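RNA-binding protein RMD9, mitochondrial (Saccharomyces cerevisiae S288C, PDB 7A9X) binds the dodecameric element in the 3'-UTRs of yeast mitochondrial mRNAs and takes part in the processing or stability of these transcripts. Local coordinates at residues 231-234 and 235-239; 241-245 and 246-250; 324-327 and 328-332; 434-437 and 438-442; 459-462 and 463-466. All coordinates share one frame; numbering follows the deposited sequence.

All five contacts are local, each made along one helix or at its start in this all-helical pentatricopeptide repeat (PPR) protein. Contacts 1 and 2 lie on successive helices and touch through I236, which meets I243 and Y248; contacts 4 and 5 are likewise neighbours, joined where Y439 and R440 pack on L464. The two pairs sit on opposite sides of the chain's centre; contact 3 lies between them, its centre about 17 Å from the centre of the chain. Contacts 2 and 4 are buried and reach the RNA from helix N-termini, through H244 and R440. Contact 1 is on the surface, contacts 3 and 5 are partly buried, and these three share an aliphatic-on-aromatic i to i+4 pair.

Contact 1 of 5, residues 231-234 and 235-239; sequences ELYN and QIIQS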
# COMPACT_ATOMS: atom_id res chain seq x y z
N GLU A 231 -2.51 31.37 -15.63
CA GLU A 231 -3.31 31.80 -16.77
C GLU A 231 -4.65 31.08 -16.79
O GLU A 231 -5.69 31.70 -17.04
CB GLU A 231 -2.54 31.55 -18.07
CG GLU A 231 -3.31 31.94 -19.33
CD GLU A 231 -2.60 31.51 -20.60
OE1 GLU A 231 -1.36 31.40 -20.59
OE2 GLU A 231 -3.30 31.27 -21.61
N LEU A 232 -4.65 29.77 -16.53
CA LEU A 232 -5.90 29.03 -16.41
C LEU A 232 -6.74 29.52 -15.24
O LEU A 232 -7.97 29.54 -15.33
CB LEU A 232 -5.63 27.54 -16.28
CG LEU A 232 -5.10 26.83 -17.53
CD1 LEU A 232 -4.72 25.39 -17.22
CD2 LEU A 232 -6.14 26.87 -18.64
N TYR A 233 -6.10 29.93 -14.14
CA TYR A 233 -6.85 30.46 -13.01
C TYR A 233 -7.60 31.73 -13.40
O TYR A 233 -8.76 31.92 -13.00
CB TYR A 233 -5.91 30.72 -11.83
CG TYR A 233 -6.59 31.37 -10.64
CD1 TYR A 233 -7.25 30.60 -9.69
CD2 TYR A 233 -6.56 32.75 -10.46
CE1 TYR A 233 -7.87 31.18 -8.60
CE2 TYR A 233 -7.17 33.34 -9.37
CZ TYR A 233 -7.83 32.56 -8.44
OH TYR A 233 -8.44 33.15 -7.36
N ASN A 234 -6.96 32.61 -14.18
CA ASN A 234 -7.62 33.85 -14.58
C ASN A 234 -8.82 33.58 -15.49
O ASN A 234 -9.82 34.30 -15.42
CB ASN A 234 -6.63 34.78 -15.28
CG ASN A 234 -5.43 35.11 -14.43
OD1 ASN A 234 -5.47 34.99 -13.20
ND2 ASN A 234 -4.35 35.54 -15.07
N GLN A 235 -8.73 32.56 -16.34
CA GLN A 235 -9.84 32.26 -17.24
C GLN A 235 -11.00 31.61 -16.50
O GLN A 235 -12.17 31.88 -16.79
CB GLN A 235 -9.36 31.36 -18.38
CG GLN A 235 -8.16 31.89 -19.13
CD GLN A 235 -7.61 30.89 -20.13
OE1 GLN A 235 -8.22 29.85 -20.38
NE2 GLN A 235 -6.44 31.20 -20.69
N ILE A 236 -10.69 30.74 -15.53
CA ILE A 236 -11.72 29.91 -14.91
C ILE A 236 -12.51 30.69 -13.87
O ILE A 236 -13.73 30.52 -13.76
CB ILE A 236 -11.07 28.65 -14.32
CG1 ILE A 236 -10.56 27.73 -15.44
CG2 ILE A 236 -12.03 27.90 -13.41
CD1 ILE A 236 -11.56 27.52 -16.56
N ILE A 237 -11.84 31.56 -13.12
CA ILE A 237 -12.50 32.26 -12.01
C ILE A 237 -13.70 33.06 -12.49
O ILE A 237 -14.76 33.08 -11.86
CB ILE A 237 -11.48 33.14 -11.26
CG1 ILE A 237 -10.68 32.30 -10.28
CG2 ILE A 237 -12.18 34.28 -10.53
CD1 ILE A 237 -11.52 31.67 -9.19
N GLN A 238 -13.56 33.74 -13.64
CA GLN A 238 -14.60 34.62 -14.14
C GLN A 238 -15.38 34.03 -15.31
O GLN A 238 -16.13 34.75 -15.96
CB GLN A 238 -13.98 35.96 -14.55
CG GLN A 238 -13.31 36.70 -13.41
CD GLN A 238 -12.50 37.89 -13.88
OE1 GLN A 238 -11.85 37.83 -14.92
NE2 GLN A 238 -12.54 38.98 -13.12
N SER A 239 -15.22 32.73 -15.58
CA SER A 239 -15.87 32.12 -16.73
C SER A 239 -17.30 31.72 -16.39
O SER A 239 -17.56 31.11 -15.35
CB SER A 239 -15.08 30.89 -17.18
OG SER A 239 -15.71 30.26 -18.29
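Consecutive i to i+4 backbone hydrogen bonds carry the last turns of helix 227-237 through this segment: Q235 N donates to E231 O, I236 N to L232 O (3.0 Å) and I237 N to Y233 O (3.1 Å). One further bond, from S239 N to I236 O, follows as the chain leaves the helix.

The main side-chain contact is a CH-pi interaction between Y233 and I237. With chi1 at 176°, the Y233 ring swings away from its own backbone N and leans toward the C-terminal end of the helix, where it meets the residue one turn on. I237 CG1 lies over one ring face, 3.6 Å from the Y233 ring centroid and 20° off the normal. The contact falls toward the phenol end, since the ring atom nearest to I237 CG1 is Y233 CZ at 3.4 Å. The methyl I237 CD1 reaches past the rim, 3.7 Å from Y233 CE1.

On another side of the helix, Q235 folds back along the preceding turn. Q235 CG rests 3.2 Å from E231 O, and the extended chain carries the amide to the E231 carboxylate, with Q235 NE2 3.3 Å from E231 OE2. The two flat groups are turned 52° from each other. The other amide corner, Q235 OE1, faces the L232 methyl CD2 at 4.0 Å.

Residues 231-239 end the second PPR repeat (208-239). Y233 and I237 both pack against S266 of helix 261-270, where Y233 also meets K263 and L267, while I237 O receives a hydrogen bond from Q270 NE2 at the end of that helix.

Contact 2 of 5, residues 241-245 and 246-250; sequences EFIHP and NLYSG. With nucleotides of chain B.
Hydrogen bonds dominate the start of helix 245-257, where H244 occupies the N-cap position. H244 ND1 accepts from N246 N at 3.0 Å, and the donor lies close to the imidazole plane, 10° out of it. A chi1 of -164° places the ring beside its own carbonyl carbon, where ND1 meets N246 N. H244 O accepts from Y248 N at 3.2 Å, and more weakly from L247 N, while P245 O takes S249 N.

The same imidazole joins protein to RNA. At the far edge H244 NE2 donates to OP2 of A3 of chain B over 2.6 Å, so both ring nitrogens are engaged and the rotation of the ring is fixed between helix and phosphate. OP1 of A2 of chain B lies at the same ring's edge, 3.5 Å from H244 CD2, and 3.4 Å from F242 CE2.

Apolar contacts lie on the I243 side. I243 CG2 lies over one face of the Y248 ring, 4.0 Å from its centroid, in a CH-pi contact; the other branch reaches the phenol end, with I243 CD1 3.4 Å from Y248 OH. That hydroxyl is hydrogen-bonded to K274 and Q270.

Around this first turn of the third PPR repeat, I243 and Y248 pack on I236 of helix 227-237, L247 and N246 face helix 209-223, and P245 meets Y282 of helix 281-292.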
# COMPACT_ATOMS: atom_id res chain seq x y z
N GLU A 241 -18.85 29.84 -18.67
CA GLU A 241 -19.00 28.61 -19.43
C GLU A 241 -18.80 27.40 -18.52
O GLU A 241 -18.42 27.51 -17.35
CB GLU A 241 -18.00 28.58 -20.59
CG GLU A 241 -18.14 29.75 -21.55
CD GLU A 241 -17.24 29.61 -22.76
OE1 GLU A 241 -16.77 28.48 -23.02
OE2 GLU A 241 -16.99 30.63 -23.44
N PHE A 242 -19.07 26.21 -19.07
CA PHE A 242 -18.92 24.98 -18.32
C PHE A 242 -17.44 24.68 -18.11
O PHE A 242 -16.67 24.62 -19.08
CB PHE A 242 -19.60 23.82 -19.04
CG PHE A 242 -19.27 22.47 -18.47
CD1 PHE A 242 -19.81 22.06 -17.26
CD2 PHE A 242 -18.41 21.62 -19.14
CE1 PHE A 242 -19.50 20.82 -16.73
CE2 PHE A 242 -18.10 20.37 -18.61
CZ PHE A 242 -18.64 19.97 -17.41
N ILE A 243 -17.04 24.49 -16.86
CA ILE A 243 -15.67 24.17 -16.49
C ILE A 243 -15.67 22.80 -15.84
O ILE A 243 -16.31 22.59 -14.80
CB ILE A 243 -15.08 25.23 -15.54
CG1 ILE A 243 -15.16 26.61 -16.19
CG2 ILE A 243 -13.65 24.87 -15.18
CD1 ILE A 243 -15.17 27.75 -15.19
N HIS A 244 -14.95 21.86 -16.45
CA HIS A 244 -15.03 20.48 -16.00
C HIS A 244 -14.49 20.35 -14.58
O HIS A 244 -13.43 20.92 -14.27
CB HIS A 244 -14.26 19.54 -16.93
CG HIS A 244 -14.61 18.10 -16.74
ND1 HIS A 244 -14.16 17.36 -15.67
CD2 HIS A 244 -15.37 17.26 -17.48
CE1 HIS A 244 -14.63 16.13 -15.75
NE2 HIS A 244 -15.36 16.04 -16.84
N PRO A 245 -15.18 19.63 -13.70
CA PRO A 245 -14.71 19.50 -12.31
C PRO A 245 -13.30 18.96 -12.19
O PRO A 245 -12.57 19.36 -11.28
CB PRO A 245 -15.73 18.54 -11.69
CG PRO A 245 -16.96 18.70 -12.52
CD PRO A 245 -16.49 18.98 -13.91
N ASN A 246 -12.89 18.05 -13.08
CA ASN A 246 -11.53 17.52 -13.00
C ASN A 246 -10.49 18.58 -13.34
O ASN A 246 -9.34 18.47 -12.92
CB ASN A 246 -11.38 16.30 -13.91
CG ASN A 246 -10.30 15.35 -13.44
OD1 ASN A 246 -10.08 15.20 -12.24
ND2 ASN A 246 -9.63 14.70 -14.38
N LEU A 247 -10.87 19.60 -14.12
CA LEU A 247 -9.97 20.73 -14.34
C LEU A 247 -9.84 21.57 -13.08
O LEU A 247 -8.73 22.00 -12.73
CB LEU A 247 -10.47 21.58 -15.51
CG LEU A 247 -9.57 22.73 -15.97
CD1 LEU A 247 -8.19 22.22 -16.35
CD2 LEU A 247 -10.21 23.48 -17.13
N TYR A 248 -10.95 21.80 -12.38
CA TYR A 248 -10.88 22.39 -11.04
C TYR A 248 -9.95 21.59 -10.14
O TYR A 248 -9.07 22.15 -9.48
CB TYR A 248 -12.28 22.45 -10.42
CG TYR A 248 -13.13 23.63 -10.83
CD1 TYR A 248 -12.80 24.92 -10.43
CD2 TYR A 248 -14.27 23.45 -11.61
CE1 TYR A 248 -13.58 26.00 -10.80
CE2 TYR A 248 -15.05 24.53 -11.98
CZ TYR A 248 -14.70 25.80 -11.57
OH TYR A 248 -15.48 26.87 -11.94
N SER A 249 -10.13 20.26 -10.11
CA SER A 249 -9.42 19.43 -9.14
C SER A 249 -7.92 19.50 -9.34
O SER A 249 -7.16 19.72 -8.39
CB SER A 249 -9.91 17.98 -9.24
OG SER A 249 -9.25 17.17 -8.29
N GLY A 250 -7.46 19.30 -10.58
CA GLY A 250 -6.03 19.37 -10.84
C GLY A 250 -5.44 20.74 -10.54
O GLY A 250 -4.33 20.85 -10.01
P A B 3 -17.77 13.56 -15.81
OP1 A B 3 -17.41 13.88 -14.41
OP2 A B 3 -16.81 13.85 -16.90
O5' A B 3 -18.13 12.02 -15.87
C5' A B 3 -19.05 11.44 -14.96
C4' A B 3 -19.41 10.04 -15.36
O4' A B 3 -20.07 10.06 -16.65
C3' A B 3 -18.24 9.09 -15.56
O3' A B 3 -17.78 8.53 -14.34
C2' A B 3 -18.80 8.05 -16.53
O2' A B 3 -19.60 7.10 -15.85
C1' A B 3 -19.71 8.92 -17.40
N9 A B 3 -19.05 9.37 -18.64
C8 A B 3 -18.32 10.51 -18.84
N7 A B 3 -17.85 10.64 -20.06
C5 A B 3 -18.31 9.50 -20.71
C6 A B 3 -18.16 9.03 -22.03
N6 A B 3 -17.48 9.69 -22.97
N1 A B 3 -18.74 7.86 -22.35
C2 A B 3 -19.43 7.20 -21.41
N3 A B 3 -19.65 7.54 -20.14
C4 A B 3 -19.05 8.71 -19.85
P A B 2 -18.01 16.58 -20.99
OP1 A B 2 -17.21 17.72 -20.48
OP2 A B 2 -17.42 15.63 -21.98
O5' A B 2 -18.50 15.74 -19.73
C5' A B 2 -19.15 16.39 -18.64
C4' A B 2 -20.20 15.50 -18.02
O4' A B 2 -21.17 15.12 -19.03
C3' A B 2 -19.71 14.18 -17.46
O3' A B 2 -19.16 14.30 -16.16
C2' A B 2 -20.96 13.31 -17.51
O2' A B 2 -21.81 13.59 -16.41
C1' A B 2 -21.64 13.82 -18.78
N9 A B 2 -21.37 12.97 -19.96
C8 A B 2 -20.67 13.30 -21.10
N7 A B 2 -20.60 12.34 -21.98
C5 A B 2 -21.30 11.29 -21.39
C6 A B 2 -21.60 9.99 -21.82
N6 A B 2 -21.20 9.49 -23.00
N1 A B 2 -22.32 9.20 -20.99
C2 A B 2 -22.71 9.70 -19.82
N3 A B 2 -22.50 10.91 -19.30
C4 A B 2 -21.78 11.67 -20.15

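Contact 3 of 5, residues 324-327 and 328-332; sequences NSFL and QNIWK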
# COMPACT_ATOMS: atom_id res chain seq x y z
N ASN A 324 -2.01 9.41 7.06
CA ASN A 324 -0.60 9.11 7.28
C ASN A 324 0.29 10.26 6.81
O ASN A 324 1.24 10.64 7.50
CB ASN A 324 -0.21 7.82 6.57
CG ASN A 324 -0.88 6.60 7.16
OD1 ASN A 324 -1.27 6.59 8.33
ND2 ASN A 324 -1.01 5.55 6.35
N SER A 325 0.00 10.81 5.63
CA SER A 325 0.78 11.93 5.12
C SER A 325 0.64 13.15 6.02
O SER A 325 1.61 13.88 6.25
CB SER A 325 0.35 12.26 3.69
OG SER A 325 0.99 13.44 3.23
N PHE A 326 -0.56 13.38 6.55
CA PHE A 326 -0.78 14.50 7.46
C PHE A 326 0.00 14.31 8.76
O PHE A 326 0.63 15.25 9.26
CB PHE A 326 -2.28 14.64 7.74
CG PHE A 326 -2.63 15.76 8.67
CD1 PHE A 326 -2.08 17.02 8.52
CD2 PHE A 326 -3.56 15.55 9.69
CE1 PHE A 326 -2.42 18.05 9.38
CE2 PHE A 326 -3.90 16.58 10.55
CZ PHE A 326 -3.33 17.83 10.40
N LEU A 327 -0.02 13.09 9.32
CA LEU A 327 0.76 12.81 10.52
C LEU A 327 2.25 13.00 10.27
O LEU A 327 2.97 13.52 11.13
CB LEU A 327 0.48 11.38 10.99
CG LEU A 327 -0.90 11.09 11.57
CD1 LEU A 327 -1.06 9.60 11.80
CD2 LEU A 327 -1.09 11.86 12.87
N GLN A 328 2.74 12.57 9.10
CA GLN A 328 4.16 12.69 8.81
C GLN A 328 4.57 14.14 8.63
O GLN A 328 5.67 14.53 9.04
CB GLN A 328 4.50 11.86 7.57
CG GLN A 328 4.45 10.36 7.82
CD GLN A 328 4.57 9.54 6.54
OE1 GLN A 328 4.45 10.07 5.44
NE2 GLN A 328 4.80 8.24 6.69
N ASN A 329 3.70 14.96 8.02
CA ASN A 329 4.02 16.37 7.84
C ASN A 329 4.08 17.10 9.18
O ASN A 329 4.91 17.99 9.37
CB ASN A 329 2.99 17.03 6.92
CG ASN A 329 3.13 16.57 5.49
OD1 ASN A 329 4.20 16.13 5.07
ND2 ASN A 329 2.05 16.68 4.73
N ILE A 330 3.19 16.75 10.11
CA ILE A 330 3.24 17.34 11.45
C ILE A 330 4.54 16.98 12.14
O ILE A 330 5.18 17.83 12.77
CB ILE A 330 2.02 16.89 12.27
CG1 ILE A 330 0.72 17.42 11.66
CG2 ILE A 330 2.15 17.33 13.72
CD1 ILE A 330 -0.52 16.90 12.36
N TRP A 331 4.96 15.72 12.03
CA TRP A 331 6.18 15.28 12.70
C TRP A 331 7.42 15.92 12.07
O TRP A 331 8.34 16.34 12.78
CB TRP A 331 6.28 13.75 12.65
CG TRP A 331 7.45 13.18 13.39
CD1 TRP A 331 8.45 12.41 12.87
CD2 TRP A 331 7.74 13.33 14.78
NE1 TRP A 331 9.34 12.07 13.86
CE2 TRP A 331 8.93 12.62 15.04
CE3 TRP A 331 7.11 13.99 15.84
CZ2 TRP A 331 9.51 12.56 16.31
CZ3 TRP A 331 7.68 13.93 17.10
CH2 TRP A 331 8.87 13.22 17.32
N LYS A 332 7.45 16.02 10.74
CA LYS A 332 8.60 16.63 10.08
C LYS A 332 8.69 18.12 10.36
O LYS A 332 9.80 18.66 10.50
CB LYS A 332 8.54 16.38 8.57
CG LYS A 332 8.67 14.91 8.19
CD LYS A 332 8.28 14.68 6.74
CE LYS A 332 8.19 13.20 6.43
NZ LYS A 332 7.66 12.94 5.06
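Helix 320-334, which opens the fifth PPR repeat (320-351), carries an aromatic-aliphatic i to i+4 pair on one side and a polar serine-asparagine pair on another. Four successive i to i+4 backbone bonds run from Q328 N to N324 O through W331 N to L327 O.

F326 and I330 form the apolar pair. A chi1 of 180° holds the F326 ring out from the helix, and I330 CG1, anti to its own carbonyl carbon, leads CD1 back over the ring face. Both residues pack between helices 297-308 and 337-351, where F326 meets A300 and I343 and I330 meets L297 and V340.

The polar pair is S325 and N329, with S325 OG and N329 ND2 3.7 Å apart. They converge on a carbonyl of the preceding repeat: G292 O is hydrogen-bonded to S325 OG and, weakly, to N329 ND2. Farther along, W331 NE1 is hydrogen-bonded to E373 OE1 of helix 357-374.

In the apolar pair the methyl I330 CD1 does the touching. I330 CD1 sits over one face of the F326 ring, 3.8 Å from the centroid and 19° off the normal, with F326 CZ its nearest ring atom at 3.6 Å.

Contact 4 of 5, residues 434-437 and 438-442; sequences RTII and SYRIL. With nucleotides of chain B.
R434 leaves the backbone just before helix 436-445 and curls over the first turn. R434 CB lies 4.0 Å from Y439 OH, and CG passes the same hydroxyl. Bends at chi2 and chi3, both near -60°, then turn the guanidinium back across Y439. R434 NE and NH1 grip S438 OG together, NH1 at 2.8 Å, with the oxygen in the guanidinium plane. The flat group stacks on the Y439 ring, planes 5° apart, in an off-centre cation-pi contact with R434 CZ 4.3 Å from the Y439 ring centroid; at the tip R434 NH2 stands 3.7 Å from Y439 OH. S438 OG is also hydrogen-bonded to E401.

T435 is the N-cap, its OG1 accepting from I437 N and also hydrogen-bonded to E401. On the RNA side R440 extends beside I436, whose CD1 lies over one guanidinium face. R440 NH1 donates to O2 of U11 of chain B at 2.8 Å, while salt bridges to D480 and D134 hold the arginine. I437 CD1 meets the same uracil O2 at 3.3 Å.

This first turn, at the start of the eighth PPR repeat, packs S438 and I441 on N405 of helix 401-410, and I436 and Y439 on helix 454-470.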
# COMPACT_ATOMS: atom_id res chain seq x y z
N ARG A 434 -4.93 -14.53 16.47
CA ARG A 434 -3.52 -14.57 16.15
C ARG A 434 -3.29 -14.94 14.69
O ARG A 434 -4.01 -15.76 14.11
CB ARG A 434 -2.80 -15.58 17.05
CG ARG A 434 -2.95 -15.29 18.54
CD ARG A 434 -2.31 -13.96 18.91
NE ARG A 434 -0.88 -13.93 18.61
CZ ARG A 434 0.06 -14.38 19.43
NH1 ARG A 434 1.34 -14.32 19.07
NH2 ARG A 434 -0.27 -14.88 20.61
N THR A 435 -2.29 -14.30 14.08
CA THR A 435 -1.77 -14.67 12.77
C THR A 435 -0.30 -15.07 12.92
O THR A 435 0.28 -14.97 14.00
CB THR A 435 -1.89 -13.52 11.77
OG1 THR A 435 -0.89 -12.53 12.04
CG2 THR A 435 -3.27 -12.87 11.85
N ILE A 436 0.29 -15.52 11.82
CA ILE A 436 1.70 -15.89 11.83
C ILE A 436 2.62 -14.69 11.93
O ILE A 436 3.82 -14.86 12.19
CB ILE A 436 2.06 -16.72 10.59
CG1 ILE A 436 1.93 -15.87 9.32
CG2 ILE A 436 1.18 -17.96 10.49
CD1 ILE A 436 2.34 -16.61 8.06
N ILE A 437 2.10 -13.47 11.72
CA ILE A 437 2.95 -12.28 11.76
C ILE A 437 3.54 -12.10 13.15
O ILE A 437 4.74 -11.82 13.30
CB ILE A 437 2.15 -11.04 11.33
CG1 ILE A 437 1.40 -11.29 10.02
CG2 ILE A 437 3.08 -9.83 11.21
CD1 ILE A 437 2.29 -11.58 8.84
N SER A 438 2.72 -12.24 14.20
CA SER A 438 3.20 -12.05 15.56
C SER A 438 4.31 -13.03 15.90
O SER A 438 5.36 -12.65 16.43
CB SER A 438 2.04 -12.20 16.55
OG SER A 438 1.43 -13.48 16.41
N TYR A 439 4.11 -14.31 15.59
CA TYR A 439 5.12 -15.32 15.89
C TYR A 439 6.40 -15.06 15.11
O TYR A 439 7.50 -15.35 15.61
CB TYR A 439 4.57 -16.72 15.59
CG TYR A 439 3.33 -17.06 16.40
CD1 TYR A 439 2.07 -16.71 15.95
CD2 TYR A 439 3.43 -17.73 17.61
CE1 TYR A 439 0.93 -17.01 16.68
CE2 TYR A 439 2.30 -18.05 18.35
CZ TYR A 439 1.05 -17.68 17.87
OH TYR A 439 -0.08 -17.99 18.60
N ARG A 440 6.30 -14.52 13.89
CA ARG A 440 7.50 -14.12 13.16
C ARG A 440 8.22 -12.98 13.88
O ARG A 440 9.44 -13.01 14.03
CB ARG A 440 7.13 -13.71 11.74
CG ARG A 440 6.86 -14.87 10.80
CD ARG A 440 6.35 -14.39 9.46
NE ARG A 440 6.15 -15.51 8.53
CZ ARG A 440 5.56 -15.40 7.34
NH1 ARG A 440 5.12 -14.22 6.93
NH2 ARG A 440 5.43 -16.46 6.57
N ILE A 441 7.47 -11.97 14.33
CA ILE A 441 8.09 -10.81 14.97
C ILE A 441 8.66 -11.20 16.33
O ILE A 441 9.74 -10.72 16.72
CB ILE A 441 7.07 -9.66 15.09
CG1 ILE A 441 6.59 -9.25 13.70
CG2 ILE A 441 7.70 -8.48 15.81
CD1 ILE A 441 5.37 -8.36 13.73
N LEU A 442 7.95 -12.06 17.07
CA LEU A 442 8.45 -12.49 18.37
C LEU A 442 9.79 -13.21 18.24
O LEU A 442 10.68 -13.04 19.08
CB LEU A 442 7.42 -13.40 19.05
CG LEU A 442 6.21 -12.69 19.67
CD1 LEU A 442 5.11 -13.69 19.99
CD2 LEU A 442 6.62 -11.94 20.92
P U B 11 7.43 -4.44 9.31
OP1 U B 11 8.64 -3.79 9.88
OP2 U B 11 7.00 -4.10 7.93
O5' U B 11 7.64 -6.02 9.39
C5' U B 11 8.10 -6.64 10.58
C4' U B 11 8.05 -8.14 10.47
O4' U B 11 6.67 -8.59 10.41
C3' U B 11 8.68 -8.74 9.22
O3' U B 11 10.09 -8.83 9.30
C2' U B 11 7.98 -10.09 9.11
O2' U B 11 8.53 -11.02 10.04
C1' U B 11 6.57 -9.73 9.57
N1 U B 11 5.68 -9.40 8.44
C2 U B 11 5.20 -10.43 7.66
O2 U B 11 5.46 -11.61 7.87
N3 U B 11 4.38 -10.04 6.63
C4 U B 11 4.01 -8.75 6.30
O4 U B 11 3.27 -8.56 5.34
C5 U B 11 4.56 -7.74 7.15
C6 U B 11 5.36 -8.09 8.17
P U B 10 3.82 -2.66 5.92
OP1 U B 10 5.11 -1.95 5.80
OP2 U B 10 3.53 -3.80 5.01
O5' U B 10 3.68 -3.17 7.42
C5' U B 10 4.12 -2.37 8.51
C4' U B 10 4.03 -3.14 9.81
O4' U B 10 2.67 -3.58 10.01
C3' U B 10 4.87 -4.41 9.88
O3' U B 10 6.20 -4.16 10.30
C2' U B 10 4.09 -5.30 10.85
O2' U B 10 4.44 -5.00 12.19
C1' U B 10 2.65 -4.86 10.60
N1 U B 10 1.90 -5.78 9.71
C2 U B 10 1.09 -6.73 10.31
O2 U B 10 0.97 -6.83 11.52
N3 U B 10 0.42 -7.55 9.43
C4 U B 10 0.48 -7.51 8.06
O4 U B 10 -0.18 -8.32 7.40
C5 U B 10 1.34 -6.51 7.52
C6 U B 10 2.01 -5.69 8.34

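Contact 5 of 5, residues 459-462 and 463-466; sequences DRWL and ELVK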
# COMPACT_ATOMS: atom_id res chain seq x y z
N ASP A 459 12.47 -22.14 21.06
CA ASP A 459 11.07 -22.17 21.46
C ASP A 459 10.21 -21.27 20.57
O ASP A 459 9.14 -21.68 20.12
CB ASP A 459 10.93 -21.76 22.93
CG ASP A 459 11.59 -22.74 23.87
OD1 ASP A 459 11.59 -23.95 23.58
OD2 ASP A 459 12.13 -22.30 24.91
N ARG A 460 10.68 -20.05 20.32
CA ARG A 460 9.91 -19.14 19.47
C ARG A 460 9.95 -19.57 18.01
O ARG A 460 9.04 -19.22 17.25
CB ARG A 460 10.43 -17.71 19.63
CG ARG A 460 10.25 -17.16 21.04
CD ARG A 460 10.43 -15.65 21.09
NE ARG A 460 10.36 -15.15 22.46
CZ ARG A 460 9.23 -14.82 23.08
NH1 ARG A 460 8.06 -14.94 22.46
NH2 ARG A 460 9.26 -14.38 24.33
N TRP A 461 10.98 -20.33 17.60
CA TRP A 461 10.98 -20.89 16.25
C TRP A 461 10.03 -22.08 16.15
O TRP A 461 9.29 -22.20 15.17
CB TRP A 461 12.39 -21.32 15.85
CG TRP A 461 12.41 -22.22 14.65
CD1 TRP A 461 12.44 -23.58 14.64
CD2 TRP A 461 12.39 -21.81 13.27
NE1 TRP A 461 12.44 -24.05 13.35
CE2 TRP A 461 12.41 -22.98 12.49
CE3 TRP A 461 12.35 -20.57 12.62
CZ2 TRP A 461 12.40 -22.95 11.10
CZ3 TRP A 461 12.34 -20.54 11.24
CH2 TRP A 461 12.36 -21.73 10.49
N LEU A 462 10.04 -22.96 17.15
CA LEU A 462 9.14 -24.11 17.13
C LEU A 462 7.69 -23.67 17.14
O LEU A 462 6.87 -24.18 16.37
CB LEU A 462 9.43 -25.02 18.33
CG LEU A 462 10.77 -25.77 18.32
CD1 LEU A 462 11.01 -26.46 19.65
CD2 LEU A 462 10.82 -26.76 17.17
N GLU A 463 7.35 -22.70 18.00
CA GLU A 463 5.97 -22.23 18.07
C GLU A 463 5.55 -21.54 16.77
O GLU A 463 4.36 -21.54 16.43
CB GLU A 463 5.79 -21.28 19.26
CG GLU A 463 4.34 -21.00 19.62
CD GLU A 463 4.19 -20.23 20.92
OE1 GLU A 463 5.22 -19.96 21.57
OE2 GLU A 463 3.04 -19.90 21.28
N LEU A 464 6.51 -20.97 16.03
CA LEU A 464 6.19 -20.41 14.72
C LEU A 464 5.88 -21.52 13.72
O LEU A 464 4.89 -21.44 12.99
CB LEU A 464 7.36 -19.55 14.23
CG LEU A 464 7.30 -19.08 12.77
CD1 LEU A 464 6.05 -18.24 12.52
CD2 LEU A 464 8.56 -18.31 12.40
N VAL A 465 6.71 -22.56 13.67
CA VAL A 465 6.45 -23.68 12.77
C VAL A 465 5.14 -24.36 13.13
O VAL A 465 4.38 -24.79 12.25
CB VAL A 465 7.63 -24.67 12.80
CG1 VAL A 465 7.37 -25.82 11.83
CG2 VAL A 465 8.93 -23.97 12.45
N LYS A 466 4.84 -24.46 14.43
CA LYS A 466 3.56 -25.02 14.85
C LYS A 466 2.40 -24.17 14.35
O LYS A 466 1.44 -24.68 13.77
CB LYS A 466 3.52 -25.16 16.37
CG LYS A 466 4.44 -26.23 16.93
CD LYS A 466 4.40 -26.27 18.45
CE LYS A 466 5.33 -27.35 19.00
NZ LYS A 466 5.32 -27.37 20.49
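K466 N donates to L462 O at 2.8 Å, the shortest of four successive i to i+4 backbone bonds in this part of helix 454-470. V465 N to W461 O and E463 N to D459 O follow closely, while L464 N to R460 O is weak at 3.3 Å. R460 forms salt bridges with D424 of helix 417-429 and with E456 one turn earlier in its own helix. E463 OE1 does not contact R460 NH1, and these opposite charges could at most attract weakly.

The packing centres on W461 and V465. W461 takes chi1 165°, which leans the indole slightly toward the next turn, and the methyl V465 CG2 settles over one of its faces. This CH-pi contact falls on the five-membered ring, with V465 CG2 3.8 Å from its centroid, 25° off the normal, and 3.6 Å from W461 CE2. V465 CG2 also lies 3.3 Å from W461 O, wedged between the indole and the backbone. L464 CD2 makes a looser contact, 4.4 Å from W461 CE3. Along another side, the aliphatic start of K466 follows the preceding turn, with K466 CG 3.2 Å from L462 O.

Here, in the eighth PPR repeat, W461 meets Y551 of helix 540-551 edge-to-face and also touches helix 478-486, while R460 and L464 pack on helix 436-445.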